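Local coordinates for protein LAIR1 ecotodomain from MGD21 antibody (Homo sapiens, PDB 7JZK) that binds the V2 domain of a Plasmodium RIFIN as the immunoglobulin-like ectodomain of the receptor LAIR1, here in the form found inserted in an antibody, at residues P6-E11 with F24-P29; F35-E40 with A61-D66; L75-Y80 with S90-L95. All blocks are in the same frame, centred on the assembly; numbering follows the deposited sequence.

Contact 1: residues P6-E11 with F24-P29; sequences PSISAE and FVCRGP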
loop_
_atom_site.group_PDB
_atom_site.type_symbol
_atom_site.label_atom_id
_atom_site.label_comp_id
_atom_site.label_asym_id
_atom_site.label_seq_id
_atom_site.Cartn_x
_atom_site.Cartn_y
_atom_site.Cartn_z
ATOM N N PRO A 6 -14.373 -12.466 10.505
ATOM C CA PRO A 6 -14.621 -11.140 11.066
ATOM C C PRO A 6 -15.883 -10.571 10.446
ATOM O O PRO A 6 -16.351 -11.041 9.409
ATOM C CB PRO A 6 -13.385 -10.335 10.660
ATOM C CG PRO A 6 -12.840 -11.020 9.455
ATOM C CD PRO A 6 -13.308 -12.454 9.481
ATOM N N SER A 7 -16.413 -9.523 11.077
ATOM C CA SER A 7 -17.592 -8.847 10.555
ATOM C C SER A 7 -17.284 -7.359 10.418
ATOM O O SER A 7 -16.421 -6.816 11.114
ATOM C CB SER A 7 -18.828 -9.032 11.459
ATOM O OG SER A 7 -18.839 -8.100 12.537
ATOM N N ILE A 8 -17.990 -6.710 9.503
ATOM C CA ILE A 8 -17.807 -5.296 9.207
ATOM C C ILE A 8 -19.151 -4.621 9.390
ATOM O O ILE A 8 -20.177 -5.157 8.956
ATOM C CB ILE A 8 -17.267 -5.092 7.768
ATOM C CG1 ILE A 8 -17.317 -3.634 7.310
ATOM C CG2 ILE A 8 -17.978 -5.959 6.749
ATOM C CD1 ILE A 8 -16.313 -2.735 7.926
ATOM N N SER A 9 -19.143 -3.449 10.028
ATOM C CA SER A 9 -20.343 -2.630 10.164
ATOM C C SER A 9 -19.953 -1.176 9.931
ATOM O O SER A 9 -18.779 -0.823 10.008
ATOM C CB SER A 9 -21.022 -2.801 11.538
ATOM O OG SER A 9 -20.069 -3.024 12.575
ATOM N N ALA A 10 -20.947 -0.333 9.642
ATOM C CA ALA A 10 -20.730 1.090 9.420
ATOM C C ALA A 10 -21.647 1.907 10.313
ATOM O O ALA A 10 -22.839 1.609 10.428
ATOM C CB ALA A 10 -20.983 1.479 7.959
ATOM N N GLU A 11 -21.084 2.953 10.919
ATOM C CA GLU A 11 -21.806 3.840 11.816
ATOM C C GLU A 11 -21.623 5.277 11.344
ATOM O O GLU A 11 -20.476 5.724 11.147
ATOM C CB GLU A 11 -21.281 3.681 13.248
ATOM C CG GLU A 11 -21.058 2.223 13.658
ATOM C CD GLU A 11 -20.382 2.089 15.006
ATOM O OE1 GLU A 11 -20.302 0.951 15.525
ATOM O OE2 GLU A 11 -19.925 3.119 15.546
ATOM N N PHE A 24 -16.127 2.566 9.813
ATOM C CA PHE A 24 -16.198 1.126 9.620
ATOM C C PHE A 24 -15.620 0.461 10.852
ATOM O O PHE A 24 -14.484 0.748 11.240
ATOM C CB PHE A 24 -15.410 0.703 8.375
ATOM C CG PHE A 24 -15.945 1.279 7.106
ATOM C CD1 PHE A 24 -15.395 2.420 6.569
ATOM C CD2 PHE A 24 -17.033 0.707 6.484
ATOM C CE1 PHE A 24 -15.901 2.974 5.419
ATOM C CE2 PHE A 24 -17.539 1.242 5.327
ATOM C CZ PHE A 24 -16.976 2.388 4.796
ATOM N N VAL A 25 -16.396 -0.442 11.441
ATOM C CA VAL A 25 -16.034 -1.185 12.645
ATOM C C VAL A 25 -15.830 -2.638 12.248
ATOM O O VAL A 25 -16.749 -3.290 11.728
ATOM C CB VAL A 25 -17.103 -1.062 13.743
ATOM C CG1 VAL A 25 -16.617 -1.714 15.034
ATOM C CG2 VAL A 25 -17.481 0.404 13.971
ATOM N N CYS A 26 -14.610 -3.116 12.449
ATOM C CA CYS A 26 -14.218 -4.483 12.162
ATOM C C CYS A 26 -14.131 -5.252 13.470
ATOM O O CYS A 26 -13.451 -4.812 14.405
ATOM C CB CYS A 26 -12.873 -4.506 11.445
ATOM S SG CYS A 26 -12.910 -3.799 9.818
ATOM N N ARG A 27 -14.831 -6.376 13.547
ATOM C CA ARG A 27 -14.861 -7.176 14.764
ATOM C C ARG A 27 -14.375 -8.583 14.491
ATOM O O ARG A 27 -14.748 -9.198 13.484
ATOM C CB ARG A 27 -16.245 -7.201 15.387
ATOM C CG ARG A 27 -16.522 -5.933 16.166
ATOM C CD ARG A 27 -17.785 -6.045 16.971
ATOM N NE ARG A 27 -18.610 -4.836 16.904
ATOM C CZ ARG A 27 -19.295 -4.423 15.841
ATOM N NH1 ARG A 27 -20.013 -3.307 15.915
ATOM N NH2 ARG A 27 -19.259 -5.102 14.697
ATOM N N GLY A 28 -13.524 -9.057 15.398
ATOM C CA GLY A 28 -13.012 -10.403 15.379
ATOM C C GLY A 28 -12.834 -10.962 16.787
ATOM O O GLY A 28 -13.428 -10.482 17.772
ATOM N N PRO A 29 -12.038 -12.023 16.891
ATOM C CA PRO A 29 -11.789 -12.663 18.186
ATOM C C PRO A 29 -10.776 -11.855 18.989
ATOM O O PRO A 29 -10.237 -10.852 18.519
ATOM C CB PRO A 29 -11.224 -14.031 17.788
ATOM C CG PRO A 29 -10.483 -13.734 16.492
ATOM C CD PRO A 29 -11.321 -12.690 15.794
#
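The guanidinium of R27 lies across the side chains of the neighbouring strand, with S7 OG at its edge in the plane, while V25, two residues earlier on R27's own strand, puts CG1 over the centre of one face. The two strands form an antiparallel pair at the edge of one sheet of the immunoglobulin sandwich. S9 OG also approaches the guanidinium edge: R27 NH2 donates to it over 3.1 Å, with the oxygen tilted about 21° from the guanidinium plane, while the bond from NH1 is long and weak. The F24 ring, on the other side of the sheet, is met obliquely by I8 CD1 and A10 CB. S7 with R27 and S9 with V25 are hydrogen-bonded pairs, each closed by two backbone bonds, whereas I8 with C26 and A10 with F24 are non-hydrogen-bonded pairs. The side chains therefore divide cleanly: S7, S9, V25 and R27 form the outer face, and I8, A10, F24 and C26 look into the sandwich. There I8 runs alongside F24, both pointing the same way. With CG1 anti to the backbone N (chi1 169°), I8 brings CD1 to 3.6 Å from F24 CB and to 4.0 Å from C26 SG, the sulfur that forms a disulfide with C78. E11 OE2 forms a salt bridge with R62 of strand 58-65, the next strand beyond 22-28. Extended beyond CG, E11 lays its other carboxylate oxygen against a methyl group, with OE1 3.3 Å from V25 CG2.

Contact 2: residues F35-E40 with A61-D66; sequences FRLERE and ARFRID
The carbonyl oxygen of F35 is the polar atom that meets the F63 ring, lying in plane at its edge with F35 O 3.8 Å from F63 CZ. The polar anchor of F63 itself is its main-chain oxygen, which probably accepts a hydrogen bond from the backbone N of F24, while the ring packs between F35 and L37 of the facing sheet. The packing is that of an immunoglobulin sandwich core, in which strands 35-38 and 61-65 run in roughly the same direction, 36° apart, at a closest axis distance of 8.4 Å. L37 meets the ring face. Its CB stands almost exactly on the normal of the F63 ring, 3.6 Å from the centroid, a CH-pi contact over the middle of one face. Because CG is anti to the backbone N (chi1 171°), the isobutyl group of L37 continues past the ring root and places CD2 3.5 Å from F63 CB, and the two side chains slide by each other in opposite directions. F35 turns its own ring to A61, whose methyl CB touches F35 CD1 at 3.4 Å from an oblique direction. A78 and F79 of the RIFIN chain pack on L37 and F63 respectively. Within the domain the contact is enclosed by T48 of strand 45-48, which touches F35, A61 and F63, by C26 of strand 22-28 against both phenylalanines, and by F76 of strand 74-82 against L37.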
loop_
_atom_site.group_PDB
_atom_site.type_symbol
_atom_site.label_atom_id
_atom_site.label_comp_id
_atom_site.label_asym_id
_atom_site.label_seq_id
_atom_site.Cartn_x
_atom_site.Cartn_y
_atom_site.Cartn_z
ATOM N N PHE A 35 -5.857 -5.539 12.088
ATOM C CA PHE A 35 -7.044 -5.479 11.252
ATOM C C PHE A 35 -6.690 -4.763 9.954
ATOM O O PHE A 35 -6.048 -3.709 9.989
ATOM C CB PHE A 35 -8.156 -4.707 11.950
ATOM C CG PHE A 35 -9.227 -5.569 12.479
ATOM C CD1 PHE A 35 -9.407 -5.703 13.842
ATOM C CD2 PHE A 35 -10.023 -6.290 11.620
ATOM C CE1 PHE A 35 -10.403 -6.527 14.342
ATOM C CE2 PHE A 35 -11.005 -7.106 12.096
ATOM C CZ PHE A 35 -11.205 -7.227 13.463
ATOM N N ARG A 36 -7.132 -5.307 8.818
ATOM C CA ARG A 36 -6.951 -4.680 7.513
ATOM C C ARG A 36 -8.317 -4.458 6.880
ATOM O O ARG A 36 -9.092 -5.414 6.706
ATOM C CB ARG A 36 -6.090 -5.550 6.599
ATOM C CG ARG A 36 -6.171 -5.257 5.114
ATOM C CD ARG A 36 -5.073 -6.015 4.363
ATOM N NE ARG A 36 -3.737 -5.735 4.890
ATOM C CZ ARG A 36 -2.615 -6.283 4.420
ATOM N NH1 ARG A 36 -2.660 -7.150 3.408
ATOM N NH2 ARG A 36 -1.441 -5.967 4.956
ATOM N N LEU A 37 -8.581 -3.207 6.501
ATOM C CA LEU A 37 -9.812 -2.799 5.844
ATOM C C LEU A 37 -9.537 -2.688 4.358
ATOM O O LEU A 37 -8.664 -1.911 3.950
ATOM C CB LEU A 37 -10.317 -1.479 6.405
ATOM C CG LEU A 37 -11.474 -0.844 5.654
ATOM C CD1 LEU A 37 -12.780 -1.573 5.983
ATOM C CD2 LEU A 37 -11.545 0.597 6.125
ATOM N N GLU A 38 -10.209 -3.538 3.602
ATOM C CA GLU A 38 -9.954 -3.624 2.160
ATOM C C GLU A 38 -11.084 -2.985 1.380
ATOM O O GLU A 38 -12.198 -2.952 1.873
ATOM C CB GLU A 38 -9.829 -5.084 1.748
ATOM C CG GLU A 38 -8.525 -5.763 2.088
ATOM C CD GLU A 38 -8.506 -7.179 1.548
ATOM O OE1 GLU A 38 -7.572 -7.920 1.852
ATOM O OE2 GLU A 38 -9.433 -7.530 0.820
ATOM N N ARG A 39 -10.765 -2.479 0.203
ATOM C CA ARG A 39 -11.799 -1.946 -0.697
ATOM C C ARG A 39 -12.245 -3.069 -1.625
ATOM O O ARG A 39 -11.964 -4.217 -1.336
ATOM C CB ARG A 39 -11.251 -0.747 -1.465
ATOM C CG ARG A 39 -10.877 0.440 -0.595
ATOM C CD ARG A 39 -11.529 1.693 -1.133
ATOM N NE ARG A 39 -12.970 1.525 -1.229
ATOM C CZ ARG A 39 -13.811 2.454 -1.655
ATOM N NH1 ARG A 39 -13.366 3.639 -2.027
ATOM N NH2 ARG A 39 -15.100 2.192 -1.707
ATOM N N GLU A 40 -12.875 -2.723 -2.726
ATOM C CA GLU A 40 -13.338 -3.727 -3.710
ATOM C C GLU A 40 -12.130 -4.510 -4.223
ATOM O O GLU A 40 -12.309 -5.634 -4.669
ATOM C CB GLU A 40 -14.081 -3.015 -4.833
ATOM C CG GLU A 40 -14.425 -1.575 -4.515
ATOM C CD GLU A 40 -13.298 -0.592 -4.772
ATOM O OE1 GLU A 40 -12.371 -0.946 -5.512
ATOM O OE2 GLU A 40 -13.343 0.510 -4.213
ATOM N N ALA A 61 -11.687 -2.897 15.730
ATOM C CA ALA A 61 -10.840 -1.837 15.216
ATOM C C ALA A 61 -11.730 -0.926 14.394
ATOM O O ALA A 61 -12.666 -1.390 13.734
ATOM C CB ALA A 61 -9.690 -2.371 14.368
ATOM N N ARG A 62 -11.432 0.367 14.433
ATOM C CA ARG A 62 -12.279 1.366 13.809
ATOM C C ARG A 62 -11.484 2.125 12.753
ATOM O O ARG A 62 -10.352 2.551 13.011
ATOM C CB ARG A 62 -12.789 2.319 14.887
ATOM C CG ARG A 62 -13.569 1.575 15.944
ATOM C CD ARG A 62 -14.395 2.475 16.827
ATOM N NE ARG A 62 -15.777 2.064 16.664
ATOM C CZ ARG A 62 -16.741 2.270 17.543
ATOM N NH1 ARG A 62 -16.485 2.895 18.687
ATOM N NH2 ARG A 62 -17.967 1.839 17.270
ATOM N N PHE A 63 -12.081 2.308 11.573
ATOM C CA PHE A 63 -11.492 3.090 10.483
ATOM C C PHE A 63 -12.495 4.184 10.163
ATOM O O PHE A 63 -13.603 3.885 9.711
ATOM C CB PHE A 63 -11.224 2.232 9.240
ATOM C CG PHE A 63 -10.416 0.987 9.509
ATOM C CD1 PHE A 63 -11.023 -0.160 10.017
ATOM C CD2 PHE A 63 -9.057 0.949 9.239
ATOM C CE1 PHE A 63 -10.292 -1.292 10.263
ATOM C CE2 PHE A 63 -8.327 -0.196 9.486
ATOM C CZ PHE A 63 -8.953 -1.314 9.998
ATOM N N ARG A 64 -12.133 5.442 10.400
ATOM C CA ARG A 64 -13.112 6.515 10.318
ATOM C C ARG A 64 -12.748 7.507 9.217
ATOM O O ARG A 64 -11.622 8.007 9.170
ATOM C CB ARG A 64 -13.201 7.242 11.654
ATOM C CG ARG A 64 -13.823 8.622 11.522
ATOM C CD ARG A 64 -13.602 9.468 12.783
ATOM N NE ARG A 64 -14.127 10.804 12.538
ATOM C CZ ARG A 64 -15.330 11.211 12.929
ATOM N NH1 ARG A 64 -15.733 12.440 12.640
ATOM N NH2 ARG A 64 -16.128 10.395 13.618
ATOM N N ILE A 65 -13.714 7.815 8.356
ATOM C CA ILE A 65 -13.584 8.868 7.360
ATOM C C ILE A 65 -14.363 10.079 7.862
ATOM O O ILE A 65 -15.587 10.003 8.035
ATOM C CB ILE A 65 -14.102 8.414 5.982
ATOM C CG1 ILE A 65 -13.314 7.216 5.449
ATOM C CG2 ILE A 65 -14.043 9.576 4.987
ATOM C CD1 ILE A 65 -13.898 6.666 4.165
ATOM N N ASP A 66 -13.660 11.197 8.090
ATOM C CA ASP A 66 -14.310 12.383 8.637
ATOM C C ASP A 66 -15.272 13.000 7.636
ATOM O O ASP A 66 -16.379 13.410 7.997
ATOM C CB ASP A 66 -13.276 13.420 9.068
ATOM C CG ASP A 66 -12.366 12.921 10.184
ATOM O OD1 ASP A 66 -12.879 12.382 11.195
ATOM O OD2 ASP A 66 -11.129 13.090 10.065
#

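Contact 3: residues L75-Y80 with S90-L95; sequences LFRCIY and SDYLEL
Y92 is packed tightly between two side chains of the opposing strand, L75 CD2 over one face of its ring and R77 CD over the other, the latter a CH-pi contact 3.7 Å from the centroid. In R77, CG lies between the backbone N and the carbonyl carbon (chi1 82°), and the extended chain lays the guanidinium nearly parallel to the ring. Y92 OH sits 3.2 Å from R77 CZ over the guanidinium centre without a hydrogen bond; NE is instead held by E38 in a salt bridge. F76 and L93 form an antiparallel hydrogen-bonded pair, with two backbone bonds between them. S90 OG is gripped twice, accepting from C78 N at 3.2 Å and donating to D91 O at 2.7 Å, and S90 N bonds C78 O. The solvent side is looser: L75 CD1 comes only to 4.1 Å from E94 CG, and a water donates to S90 O. Inward, F76 CE1 meets L95 CB at 3.9 Å. This immunoglobulin hairpin is flanked in its sheet by strand 34-38, where E38 and R36 bond R77 and I79, and by strand 15-16; across the sandwich, I8 of strand 7-11 packs on C78, S90 and L93.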
loop_
_atom_site.group_PDB
_atom_site.type_symbol
_atom_site.label_atom_id
_atom_site.label_comp_id
_atom_site.label_asym_id
_atom_site.label_seq_id
_atom_site.Cartn_x
_atom_site.Cartn_y
_atom_site.Cartn_z
ATOM N N LEU A 75 -17.435 -0.737 -2.046
ATOM C CA LEU A 75 -17.308 -1.878 -1.154
ATOM C C LEU A 75 -16.103 -1.820 -0.209
ATOM O O LEU A 75 -15.032 -1.350 -0.582
ATOM C CB LEU A 75 -17.261 -3.151 -1.999
ATOM C CG LEU A 75 -18.575 -3.746 -2.546
ATOM C CD1 LEU A 75 -19.543 -2.753 -3.124
ATOM C CD2 LEU A 75 -18.297 -4.851 -3.521
ATOM N N PHE A 76 -16.308 -2.310 1.024
ATOM C CA PHE A 76 -15.314 -2.413 2.091
ATOM C C PHE A 76 -15.488 -3.758 2.790
ATOM O O PHE A 76 -16.599 -4.279 2.872
ATOM C CB PHE A 76 -15.440 -1.296 3.157
ATOM C CG PHE A 76 -15.232 0.104 2.621
ATOM C CD1 PHE A 76 -16.282 0.797 2.018
ATOM C CD2 PHE A 76 -13.989 0.740 2.733
ATOM C CE1 PHE A 76 -16.097 2.085 1.534
ATOM C CE2 PHE A 76 -13.803 2.032 2.255
ATOM C CZ PHE A 76 -14.856 2.703 1.650
ATOM N N ARG A 77 -14.396 -4.324 3.311
ATOM C CA ARG A 77 -14.510 -5.573 4.067
ATOM C C ARG A 77 -13.318 -5.700 5.008
ATOM O O ARG A 77 -12.309 -5.018 4.848
ATOM C CB ARG A 77 -14.608 -6.790 3.146
ATOM C CG ARG A 77 -13.278 -7.288 2.631
ATOM C CD ARG A 77 -13.504 -8.415 1.673
ATOM N NE ARG A 77 -12.275 -8.827 1.002
ATOM C CZ ARG A 77 -12.208 -9.871 0.172
ATOM N NH1 ARG A 77 -13.297 -10.596 -0.079
ATOM N NH2 ARG A 77 -11.057 -10.206 -0.396
ATOM N N CYS A 78 -13.441 -6.575 5.995
ATOM C CA CYS A 78 -12.402 -6.708 7.004
ATOM C C CYS A 78 -11.684 -8.037 6.875
ATOM O O CYS A 78 -12.224 -9.031 6.375
ATOM C CB CYS A 78 -12.949 -6.579 8.434
ATOM S SG CYS A 78 -14.008 -5.136 8.738
ATOM N N ILE A 79 -10.435 -8.028 7.312
ATOM C CA ILE A 79 -9.683 -9.260 7.459
ATOM C C ILE A 79 -8.699 -9.020 8.589
ATOM O O ILE A 79 -8.233 -7.903 8.797
ATOM C CB ILE A 79 -8.990 -9.667 6.138
ATOM C CG1 ILE A 79 -8.330 -11.040 6.253
ATOM C CG2 ILE A 79 -7.984 -8.635 5.730
ATOM C CD1 ILE A 79 -7.700 -11.483 4.970
ATOM N N TYR A 80 -8.419 -10.047 9.366
ATOM C CA TYR A 80 -7.528 -9.825 10.483
ATOM C C TYR A 80 -6.449 -10.883 10.473
ATOM O O TYR A 80 -6.576 -11.933 9.834
ATOM C CB TYR A 80 -8.265 -9.810 11.824
ATOM C CG TYR A 80 -8.886 -11.121 12.222
ATOM C CD1 TYR A 80 -10.220 -11.379 11.952
ATOM C CD2 TYR A 80 -8.151 -12.093 12.896
ATOM C CE1 TYR A 80 -10.795 -12.551 12.316
ATOM C CE2 TYR A 80 -8.717 -13.275 13.255
ATOM C CZ TYR A 80 -10.040 -13.507 12.966
ATOM O OH TYR A 80 -10.625 -14.704 13.337
ATOM N N SER A 90 -14.266 -11.011 5.670
ATOM C CA SER A 90 -15.675 -10.785 5.908
ATOM C C SER A 90 -16.420 -10.534 4.595
ATOM O O SER A 90 -15.833 -10.372 3.522
ATOM C CB SER A 90 -15.866 -9.567 6.794
ATOM O OG SER A 90 -16.045 -8.417 5.986
ATOM N N ASP A 91 -17.737 -10.515 4.685
ATOM C CA ASP A 91 -18.551 -10.125 3.549
ATOM C C ASP A 91 -18.336 -8.645 3.238
ATOM O O ASP A 91 -17.988 -7.860 4.123
ATOM C CB ASP A 91 -20.028 -10.390 3.841
ATOM C CG ASP A 91 -20.465 -11.765 3.371
ATOM O OD1 ASP A 91 -19.585 -12.645 3.228
ATOM O OD2 ASP A 91 -21.683 -11.981 3.158
ATOM N N TYR A 92 -18.528 -8.273 1.966
ATOM C CA TYR A 92 -18.429 -6.877 1.556
ATOM C C TYR A 92 -19.624 -6.086 2.056
ATOM O O TYR A 92 -20.744 -6.584 2.130
ATOM C CB TYR A 92 -18.360 -6.733 0.023
ATOM C CG TYR A 92 -16.993 -7.009 -0.568
ATOM C CD1 TYR A 92 -16.744 -8.194 -1.233
ATOM C CD2 TYR A 92 -15.951 -6.117 -0.428
ATOM C CE1 TYR A 92 -15.495 -8.483 -1.757
ATOM C CE2 TYR A 92 -14.689 -6.393 -0.956
ATOM C CZ TYR A 92 -14.468 -7.582 -1.621
ATOM O OH TYR A 92 -13.242 -7.915 -2.151
ATOM N N LEU A 93 -19.371 -4.818 2.325
ATOM C CA LEU A 93 -20.333 -3.833 2.785
ATOM C C LEU A 93 -20.307 -2.689 1.781
ATOM O O LEU A 93 -19.223 -2.191 1.452
ATOM C CB LEU A 93 -19.914 -3.310 4.158
ATOM C CG LEU A 93 -20.860 -2.509 5.039
ATOM C CD1 LEU A 93 -21.864 -3.442 5.671
ATOM C CD2 LEU A 93 -20.080 -1.751 6.100
ATOM N N GLU A 94 -21.478 -2.276 1.274
ATOM C CA GLU A 94 -21.552 -1.186 0.304
ATOM C C GLU A 94 -21.832 0.131 1.018
ATOM O O GLU A 94 -22.839 0.269 1.712
ATOM C CB GLU A 94 -22.632 -1.408 -0.750
ATOM C CG GLU A 94 -22.591 -0.375 -1.900
ATOM C CD GLU A 94 -23.727 -0.565 -2.890
ATOM O OE1 GLU A 94 -23.498 -0.471 -4.107
ATOM O OE2 GLU A 94 -24.862 -0.837 -2.453
ATOM N N LEU A 95 -20.961 1.110 0.812
ATOM C CA LEU A 95 -21.146 2.457 1.320
ATOM C C LEU A 95 -21.773 3.291 0.217
ATOM O O LEU A 95 -21.238 3.361 -0.895
ATOM C CB LEU A 95 -19.818 3.071 1.763
ATOM C CG LEU A 95 -19.860 4.589 1.953
ATOM C CD1 LEU A 95 -20.697 4.927 3.170
ATOM C CD2 LEU A 95 -18.469 5.170 2.082
HETATM O O HOH W 1 -15.341 -11.436 1.125
#

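Overall arrangement
The three contacts follow one another along the chain without interleaving and lie within a single immunoglobulin domain, their centres 8 to 9 Å apart. Contacts 1 and 3 are strand pairings in the two sheets, and contact 2 is the packing between them: its strand 58-65 is the neighbour of strand 22-28 from contact 1, and its strand 34-38 is the neighbour of strand 74-82 from contact 3. Contacts 1 and 3 are joined covalently by the C26–C78 disulfide, the hallmark cross-link of the fold. The RIFIN chain packs against residues of contacts 2 and 3, whereas none of its atoms touches contact 1.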